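Local structure of pectinesterase A (Erwinia chrysanthemi, 2NTP) at residues Val221-Val227 / Val266-Met272. The protein hydrolyses the methyl esters of pectin, releasing methanol and de-esterified polygalacturonate, probably as the first step in maceration and soft-rotting of plant tissue. Sequence-based numbering, arbitrary orientation.
Sequences VITNSRV and VFLNTSM
Ile-222 pairs in parallel with Phe-267 and bonds to the residues before and after it. Ile-222 N donates to Val-266 O at 2.8 Å, and Ile-222 O accepts from Leu-268 N. Both strands then turn at an asparagine in the left-handed helical region, Asn-224 and Asn-269, and run on as paired strands. Leu-268 O takes two donors. Asn-224 N reaches Leu-268 O at 3.0 Å, nearly in line with the carbonyl, while Thr-270 OG1 of its own segment sits above the carbonyl plane. Thr-270 OG1 also accepts from Ser-225 N, 3.3 Å away. Thr-270 OG1 lies beside its own backbone N (chi1 -72°), which turns it to the inside of the bend, where it serves as donor and acceptor together. Ser-225 OG makes the matching bond to Thr-223 O. Beyond the turn, Ser-271 N donates to Ser-225 O, and Val-227 N to Ser-271 O at 2.7 Å.

The Asn-224 and Asn-269 side chains lie side by side and point the same way, their amide planes 10° apart. Asn-269 O receives two waters. One accepts from Asn-224 ND2; the other also donates to Ser-225 O. A third water joins Val-227 O to Ser-271 OG.

Inside, Ile-222 CD1 lies over one face of the Phe-267 ring, offset toward its rim, in a CH-pi contact 4.3 Å from the centroid.

These are neighbouring coils of the right-handed parallel beta-helix of pectinesterases, stacked with their turns in register. Strands 182-186 and 300-304 flank the strands before the turn; after it, 189-192 lies beside 226-229. Asn-186 ND2 hydrogen-bonds to Thr-223 OG1 and Asn-224 OD1, and Asp-189 forms a salt bridge with Arg-226. Leu-207 of strand 205-210, in another sheet, packs against Val-227 and Phe-267 in the interior.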
loop_
_atom_site.group_PDB
_atom_site.type_symbol
_atom_site.label_atom_id
_atom_site.label_comp_id
_atom_site.label_asym_id
_atom_site.label_seq_id
_atom_site.Cartn_x
_atom_site.Cartn_y
_atom_site.Cartn_z
ATOM N N VAL A 221 -1.516 7.269 -8.502
ATOM C CA VAL A 221 -2.626 7.773 -9.311
ATOM C C VAL A 221 -3.879 6.979 -8.962
ATOM O O VAL A 221 -3.925 5.756 -9.149
ATOM C CB VAL A 221 -2.311 7.707 -10.829
ATOM C CG1 VAL A 221 -3.464 8.293 -11.655
ATOM C CG2 VAL A 221 -0.996 8.446 -11.145
ATOM N N ILE A 222 -4.881 7.674 -8.432
ATOM C CA ILE A 222 -6.107 7.029 -7.954
ATOM C C ILE A 222 -7.285 7.468 -8.826
ATOM O O ILE A 222 -7.599 8.659 -8.892
ATOM C CB ILE A 222 -6.375 7.345 -6.452
ATOM C CG1 ILE A 222 -5.279 6.749 -5.563
ATOM C CG2 ILE A 222 -7.728 6.787 -6.004
ATOM C CD1 ILE A 222 -4.197 7.733 -5.161
ATOM N N THR A 223 -7.922 6.509 -9.494
ATOM C CA THR A 223 -8.984 6.818 -10.463
ATOM C C THR A 223 -10.276 6.061 -10.170
ATOM O O THR A 223 -10.243 4.887 -9.790
ATOM C CB THR A 223 -8.549 6.513 -11.935
ATOM O OG1 THR A 223 -8.336 5.105 -12.108
ATOM C CG2 THR A 223 -7.279 7.261 -12.305
ATOM N N ASN A 224 -11.409 6.738 -10.360
ATOM C CA ASN A 224 -12.727 6.095 -10.297
ATOM C C ASN A 224 -12.909 5.286 -9.016
ATOM O O ASN A 224 -13.448 4.177 -9.031
ATOM C CB ASN A 224 -12.945 5.206 -11.528
ATOM C CG ASN A 224 -12.626 5.921 -12.837
ATOM O OD1 ASN A 224 -11.832 5.431 -13.651
ATOM N ND2 ASN A 224 -13.237 7.078 -13.045
ATOM N N SER A 225 -12.457 5.856 -7.904
ATOM C CA SER A 225 -12.430 5.142 -6.640
ATOM C C SER A 225 -13.320 5.796 -5.591
ATOM O O SER A 225 -14.023 6.769 -5.871
ATOM C CB SER A 225 -10.984 5.026 -6.145
ATOM O OG SER A 225 -10.263 4.118 -6.960
ATOM N N ARG A 226 -13.293 5.242 -4.384
ATOM C CA ARG A 226 -14.110 5.723 -3.290
ATOM C C ARG A 226 -13.226 5.835 -2.063
ATOM O O ARG A 226 -12.633 4.849 -1.625
ATOM C CB ARG A 226 -15.285 4.768 -3.033
ATOM C CG ARG A 226 -16.321 4.755 -4.171
ATOM C CD ARG A 226 -17.146 3.470 -4.212
ATOM N NE ARG A 226 -16.314 2.284 -4.444
ATOM C CZ ARG A 226 -15.792 1.920 -5.617
ATOM N NH1 ARG A 226 -15.996 2.640 -6.714
ATOM N NH2 ARG A 226 -15.049 0.823 -5.687
ATOM N N VAL A 227 -13.128 7.056 -1.546
ATOM C CA VAL A 227 -12.392 7.364 -0.332
ATOM C C VAL A 227 -13.416 7.419 0.797
ATOM O O VAL A 227 -14.210 8.361 0.895
ATOM C CB VAL A 227 -11.608 8.692 -0.501
ATOM C CG1 VAL A 227 -11.121 9.239 0.831
ATOM C CG2 VAL A 227 -10.443 8.482 -1.461
ATOM N N VAL A 266 -2.289 11.891 -7.353
ATOM C CA VAL A 266 -3.360 12.490 -8.149
ATOM C C VAL A 266 -4.633 11.663 -8.004
ATOM O O VAL A 266 -4.610 10.439 -8.191
ATOM C CB VAL A 266 -2.966 12.621 -9.639
ATOM C CG1 VAL A 266 -4.088 13.289 -10.424
ATOM C CG2 VAL A 266 -1.673 13.422 -9.784
ATOM N N PHE A 267 -5.725 12.339 -7.646
ATOM C CA PHE A 267 -7.053 11.731 -7.573
ATOM C C PHE A 267 -7.871 12.200 -8.764
ATOM O O PHE A 267 -7.995 13.403 -8.993
ATOM C CB PHE A 267 -7.781 12.137 -6.288
ATOM C CG PHE A 267 -7.207 11.529 -5.041
ATOM C CD1 PHE A 267 -6.203 12.183 -4.330
ATOM C CD2 PHE A 267 -7.680 10.306 -4.562
ATOM C CE1 PHE A 267 -5.670 11.625 -3.173
ATOM C CE2 PHE A 267 -7.152 9.741 -3.403
ATOM C CZ PHE A 267 -6.145 10.404 -2.708
ATOM N N LEU A 268 -8.437 11.252 -9.506
ATOM C CA LEU A 268 -9.346 11.586 -10.605
ATOM C C LEU A 268 -10.681 10.869 -10.466
ATOM O O LEU A 268 -10.715 9.661 -10.223
ATOM C CB LEU A 268 -8.724 11.271 -11.967
ATOM C CG LEU A 268 -7.363 11.895 -12.289
ATOM C CD1 LEU A 268 -6.268 10.854 -12.085
ATOM C CD2 LEU A 268 -7.344 12.420 -13.714
ATOM N N ASN A 269 -11.772 11.622 -10.618
ATOM C CA ASN A 269 -13.132 11.062 -10.596
ATOM C C ASN A 269 -13.377 10.145 -9.391
ATOM O O ASN A 269 -13.922 9.041 -9.522
ATOM C CB ASN A 269 -13.418 10.322 -11.913
ATOM C CG ASN A 269 -13.280 11.224 -13.134
ATOM O OD1 ASN A 269 -12.410 11.014 -13.987
ATOM N ND2 ASN A 269 -14.136 12.238 -13.218
ATOM N N THR A 270 -12.978 10.622 -8.215
ATOM C CA THR A 270 -13.013 9.819 -6.999
ATOM C C THR A 270 -13.929 10.443 -5.944
ATOM O O THR A 270 -13.891 11.651 -5.721
ATOM C CB THR A 270 -11.571 9.586 -6.475
ATOM O OG1 THR A 270 -10.914 8.664 -7.349
ATOM C CG2 THR A 270 -11.558 9.016 -5.058
ATOM N N SER A 271 -14.763 9.616 -5.318
ATOM C CA SER A 271 -15.640 10.094 -4.250
ATOM C C SER A 271 -14.867 10.202 -2.941
ATOM O O SER A 271 -13.954 9.420 -2.681
ATOM C CB SER A 271 -16.866 9.199 -4.075
ATOM O OG SER A 271 -16.518 7.919 -3.604
ATOM N N MET A 272 -15.235 11.183 -2.127
ATOM C CA MET A 272 -14.576 11.404 -0.845
ATOM C C MET A 272 -15.613 11.779 0.189
ATOM O O MET A 272 -16.370 12.729 -0.014
ATOM C CB MET A 272 -13.550 12.534 -0.954
ATOM C CG MET A 272 -12.428 12.279 -1.932
ATOM S SD MET A 272 -11.420 13.737 -2.207
ATOM C CE MET A 272 -10.234 13.053 -3.360
HETATM O O HOH W 1 -15.805 7.669 -11.498
HETATM O O HOH W 2 -15.593 7.145 -8.197
HETATM O O HOH W 3 -16.679 8.328 -0.823
#